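PDB 6KBH: cytochrome P450 monooxygenase from Rhodococcus sp. ECU0066, which probably acts as a self-sufficient monooxygenase, carrying heme, FMN and a [2Fe-2S] cluster in a single chain. Local coordinates for residues Asp108-Val113 / Gln221-Ala226; Arg138-Pro143 / His250-Phe255. All coordinates share one frame; numbering follows the deposited sequence.

Both contacts lie in the heme-binding P450 part of the chain, and their segments alternate in sequence: 108-113, 138-143, 221-226, 250-255. Helices 108-116 and 133-139 are successive, as are helices 219-242 and 252-262, so each interaction pairs one member of the earlier set with one of the later. They do not touch; their centres are 32 Å apart and their nearest atoms about 19 Å. Interaction 1 sits peripherally, 41 Å from the centre of the chain and away from the annotated sites. Interaction 2 lies next to the cofactor: the W252 side chain is about 5 Å from the heme, and that of L140 about 6 Å from the heme-binding R137.

Interaction 1 of 2, residues Asp108-Val113 / Gln221-Ala226; sequences DEANAV and QQVAVA
The carboxylate of E109 turns one face to the second helix, and CG1 of V223 sits over it, with E109 CD and V223 CG1 4.1 Å apart. The side chain reaches that place because CG is anti to the backbone N (chi1 -162°) and the chain runs out extended from there, passing obliquely over the methyl on the exposed margin of the contact. The other planar group, the amide of Q222, is held by the loop just before the first helix: its NE2 donates to P105 O and its OE1 accepts from S107 N, and the root of this side chain meets the first helix, Q222 CB lying 4.0 Å from A110 CB.

A110 CB, central to the interface, comes straight at the other helix and drops between Q222 and V223, 4.0 Å from V223 CG1 and 3.8 Å from Q222 O. One turn on, the small side chain of A226 answers from the opposite helix, its CB 4.1 Å from A110 CB and equally far from V113 CB. V113 closes this end with CG1, which is anti to the backbone N (chi1 -177°) and lies 3.9 Å from A226 C, against backbone more than side chain.

The two helix segments run almost parallel, 8° apart, with their axes 8.4 Å from each other. The small side chains of A110 and A226 on the facing sides are consistent with that spacing. In the P450 fold this contact joins the short helix 108-116, which precedes heme-contacting helix 133-139, to the long helix 219-242. No hydrogen bond crosses between them; apart from the flank of E109 the partners are methyls and backbone, so the pairing rests on shape and burial, while the polar tie comes from Q222 to the loop before 108.

Interaction 2 of 2, residues Arg138-Pro143 / His250-Phe255; sequences RALMEP and HGWMPF
W252 and F255 stand one turn apart on the same helix and take hold of the bend after helix 133-139 in quite different ways. W252 presents its edge. Its NE1 donates to L140 O at 3.1 Å in a nearly straight bond (168°), with the acceptor close to the indole plane and the N-H directed at a carbonyl lone pair. L140 crosses the indole at about a right angle, its CB 3.9 Å from W252 CZ2, and P143 CG meets the same edge at W252 CD1.

F255 instead offers a face, its chi1 of -176° carrying the ring out toward P143. P143 CG is 3.6 Å from the centroid of the F255 ring, a CH-pi contact offset toward the rim, so this one proline carbon touches the edge of one aromatic and the face of the other. Around the ring's perimeter come A139 O, 3.5 Å from F255 CE1, and the E142 carboxylate, turned 82° to the ring with OE1 3.6 Å from F255 CE2.

The indole also meets F144 edge-to-face, the ring of F191 from helix 183-192, and M275 of helix 269-281, a helix L140 touches as well. The bonded carbonyl, just past the end of the helix that carries the heme-binding residues H133 and R137, ties that end to helix 252-262 beside the heme of this cytochrome P450 fold.

Interaction 1 of 2, residues Asp108-Val113 / Gln221-Ala226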
# COMPACT_ATOMS: atom_id res chain seq x y z
N ASP A 108 31.15 -28.89 12.83
CA ASP A 108 32.39 -28.38 13.42
C ASP A 108 33.31 -27.82 12.35
O ASP A 108 33.96 -26.78 12.56
CB ASP A 108 33.09 -29.50 14.19
CG ASP A 108 32.27 -30.00 15.36
OD1 ASP A 108 31.54 -29.20 15.97
OD2 ASP A 108 32.36 -31.21 15.66
N GLU A 109 33.38 -28.49 11.20
CA GLU A 109 34.19 -28.01 10.08
C GLU A 109 33.79 -26.61 9.66
O GLU A 109 34.63 -25.71 9.55
CB GLU A 109 34.07 -28.99 8.92
CG GLU A 109 35.14 -28.89 7.86
CD GLU A 109 35.06 -30.01 6.85
OE1 GLU A 109 34.08 -30.79 6.91
OE2 GLU A 109 35.96 -30.12 6.00
N ALA A 110 32.49 -26.40 9.42
CA ALA A 110 32.03 -25.11 8.91
C ALA A 110 32.13 -24.01 9.95
O ALA A 110 32.33 -22.84 9.59
CB ALA A 110 30.60 -25.24 8.39
N ASN A 111 31.98 -24.34 11.23
CA ASN A 111 32.20 -23.34 12.27
C ASN A 111 33.67 -22.94 12.33
O ASN A 111 33.99 -21.76 12.53
CB ASN A 111 31.74 -23.87 13.63
CG ASN A 111 30.28 -23.60 13.89
OD1 ASN A 111 29.73 -22.60 13.44
ND2 ASN A 111 29.64 -24.49 14.64
N ALA A 112 34.57 -23.91 12.16
CA ALA A 112 36.00 -23.60 12.12
C ALA A 112 36.31 -22.64 10.97
O ALA A 112 37.12 -21.72 11.13
CB ALA A 112 36.81 -24.88 11.99
N VAL A 113 35.68 -22.84 9.82
CA VAL A 113 35.87 -21.94 8.69
C VAL A 113 35.37 -20.54 9.04
O VAL A 113 36.02 -19.54 8.71
CB VAL A 113 35.17 -22.49 7.43
CG1 VAL A 113 35.42 -21.59 6.24
CG2 VAL A 113 35.62 -23.92 7.14
N GLN A 221 28.18 -28.34 1.46
CA GLN A 221 27.42 -27.11 1.28
C GLN A 221 27.62 -26.18 2.47
O GLN A 221 27.84 -24.97 2.30
CB GLN A 221 25.94 -27.43 1.10
CG GLN A 221 25.55 -27.76 -0.33
CD GLN A 221 24.29 -28.60 -0.40
OE1 GLN A 221 23.95 -29.32 0.53
NE2 GLN A 221 23.58 -28.51 -1.52
N GLN A 222 27.55 -26.73 3.69
CA GLN A 222 27.72 -25.92 4.89
C GLN A 222 29.04 -25.15 4.87
O GLN A 222 29.08 -23.96 5.19
CB GLN A 222 27.64 -26.81 6.13
CG GLN A 222 26.24 -27.06 6.64
CD GLN A 222 26.24 -27.71 8.01
OE1 GLN A 222 27.28 -28.15 8.49
NE2 GLN A 222 25.08 -27.77 8.64
N VAL A 223 30.13 -25.82 4.50
CA VAL A 223 31.43 -25.15 4.52
C VAL A 223 31.53 -24.11 3.42
O VAL A 223 32.04 -23.00 3.64
CB VAL A 223 32.58 -26.18 4.46
CG1 VAL A 223 32.30 -27.35 5.39
CG2 VAL A 223 32.84 -26.68 3.04
N ALA A 224 31.02 -24.42 2.22
CA ALA A 224 31.10 -23.47 1.11
C ALA A 224 30.36 -22.18 1.43
O ALA A 224 30.74 -21.10 0.96
CB ALA A 224 30.56 -24.10 -0.17
N VAL A 225 29.30 -22.27 2.23
CA VAL A 225 28.61 -21.06 2.70
C VAL A 225 29.46 -20.35 3.74
O VAL A 225 29.69 -19.14 3.66
CB VAL A 225 27.22 -21.42 3.24
CG1 VAL A 225 26.63 -20.24 4.00
CG2 VAL A 225 26.30 -21.84 2.11
N ALA A 226 29.96 -21.10 4.73
CA ALA A 226 30.83 -20.51 5.75
C ALA A 226 32.05 -19.85 5.14
O ALA A 226 32.56 -18.87 5.69
CB ALA A 226 31.26 -21.59 6.75

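Interaction 2 of 2, residues Arg138-Pro143 / His250-Phe255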
# COMPACT_ATOMS: atom_id res chain seq x y z
N ARG A 138 13.27 1.59 15.35
CA ARG A 138 12.81 2.97 15.24
C ARG A 138 13.94 3.90 14.83
O ARG A 138 13.75 4.82 14.03
CB ARG A 138 12.18 3.42 16.56
CG ARG A 138 10.95 2.62 16.97
CD ARG A 138 10.28 3.22 18.20
NE ARG A 138 9.27 2.34 18.79
CZ ARG A 138 7.98 2.34 18.46
NH1 ARG A 138 7.53 3.18 17.53
NH2 ARG A 138 7.14 1.51 19.05
N ALA A 139 15.14 3.67 15.37
CA ALA A 139 16.28 4.51 15.02
C ALA A 139 16.67 4.33 13.55
O ALA A 139 16.99 5.31 12.87
CB ALA A 139 17.48 4.19 15.92
N LEU A 140 16.63 3.10 13.05
CA LEU A 140 17.09 2.80 11.71
C LEU A 140 15.96 2.79 10.68
O LEU A 140 16.18 2.34 9.55
CB LEU A 140 17.82 1.46 11.70
CG LEU A 140 19.07 1.39 12.59
CD1 LEU A 140 19.54 -0.05 12.76
CD2 LEU A 140 20.18 2.26 12.02
N MET A 141 14.78 3.28 11.04
CA MET A 141 13.61 3.12 10.17
C MET A 141 13.62 4.08 8.99
O MET A 141 13.30 3.69 7.87
CB MET A 141 12.33 3.30 10.98
CG MET A 141 11.07 3.29 10.13
SD MET A 141 10.81 1.74 9.25
CE MET A 141 10.22 0.69 10.58
N GLU A 142 13.98 5.34 9.24
CA GLU A 142 13.72 6.42 8.28
C GLU A 142 14.14 6.14 6.84
O GLU A 142 13.35 6.44 5.94
CB GLU A 142 14.39 7.72 8.77
CG GLU A 142 14.16 8.91 7.86
CD GLU A 142 14.73 10.20 8.42
OE1 GLU A 142 15.22 10.20 9.57
OE2 GLU A 142 14.70 11.23 7.70
N PRO A 143 15.32 5.58 6.54
CA PRO A 143 15.67 5.33 5.13
C PRO A 143 14.72 4.38 4.42
O PRO A 143 14.68 4.37 3.19
CB PRO A 143 17.09 4.75 5.21
CG PRO A 143 17.61 5.16 6.53
CD PRO A 143 16.43 5.20 7.44
N HIS A 250 24.61 9.45 1.21
CA HIS A 250 23.40 8.66 1.03
C HIS A 250 23.66 7.17 1.28
O HIS A 250 24.75 6.65 1.03
CB HIS A 250 22.83 8.87 -0.37
CG HIS A 250 22.31 10.25 -0.60
ND1 HIS A 250 22.03 10.74 -1.86
CD2 HIS A 250 22.02 11.25 0.27
CE1 HIS A 250 21.58 11.98 -1.76
NE2 HIS A 250 21.58 12.32 -0.48
N GLY A 251 22.63 6.49 1.78
CA GLY A 251 22.72 5.08 2.08
C GLY A 251 22.28 4.74 3.49
O GLY A 251 22.27 5.61 4.37
N TRP A 252 21.91 3.48 3.71
CA TRP A 252 21.48 3.06 5.04
C TRP A 252 22.66 3.03 6.01
O TRP A 252 22.54 3.47 7.16
CB TRP A 252 20.81 1.69 4.96
CG TRP A 252 20.03 1.29 6.20
CD1 TRP A 252 19.08 2.04 6.84
CD2 TRP A 252 20.13 0.06 6.91
NE1 TRP A 252 18.59 1.34 7.92
CE2 TRP A 252 19.22 0.12 7.99
CE3 TRP A 252 20.90 -1.10 6.75
CZ2 TRP A 252 19.06 -0.92 8.90
CZ3 TRP A 252 20.73 -2.13 7.66
CH2 TRP A 252 19.82 -2.04 8.72
N MET A 253 23.81 2.52 5.56
CA MET A 253 24.98 2.43 6.44
C MET A 253 25.49 3.80 6.88
O MET A 253 25.74 3.98 8.08
CB MET A 253 26.07 1.60 5.77
CG MET A 253 25.67 0.17 5.48
SD MET A 253 25.01 -0.63 6.96
CE MET A 253 26.44 -0.55 8.04
N PRO A 254 25.69 4.79 5.99
CA PRO A 254 26.07 6.12 6.49
C PRO A 254 25.03 6.73 7.40
O PRO A 254 25.37 7.37 8.40
CB PRO A 254 26.25 6.94 5.20
CG PRO A 254 25.51 6.19 4.16
CD PRO A 254 25.66 4.75 4.52
N PHE A 255 23.74 6.53 7.09
CA PHE A 255 22.69 6.88 8.04
C PHE A 255 22.89 6.17 9.37
O PHE A 255 22.66 6.76 10.44
CB PHE A 255 21.32 6.56 7.42
CG PHE A 255 20.13 6.96 8.26
CD1 PHE A 255 19.84 6.35 9.48
CD2 PHE A 255 19.25 7.93 7.79
CE1 PHE A 255 18.74 6.72 10.22
CE2 PHE A 255 18.14 8.30 8.53
CZ PHE A 255 17.89 7.70 9.74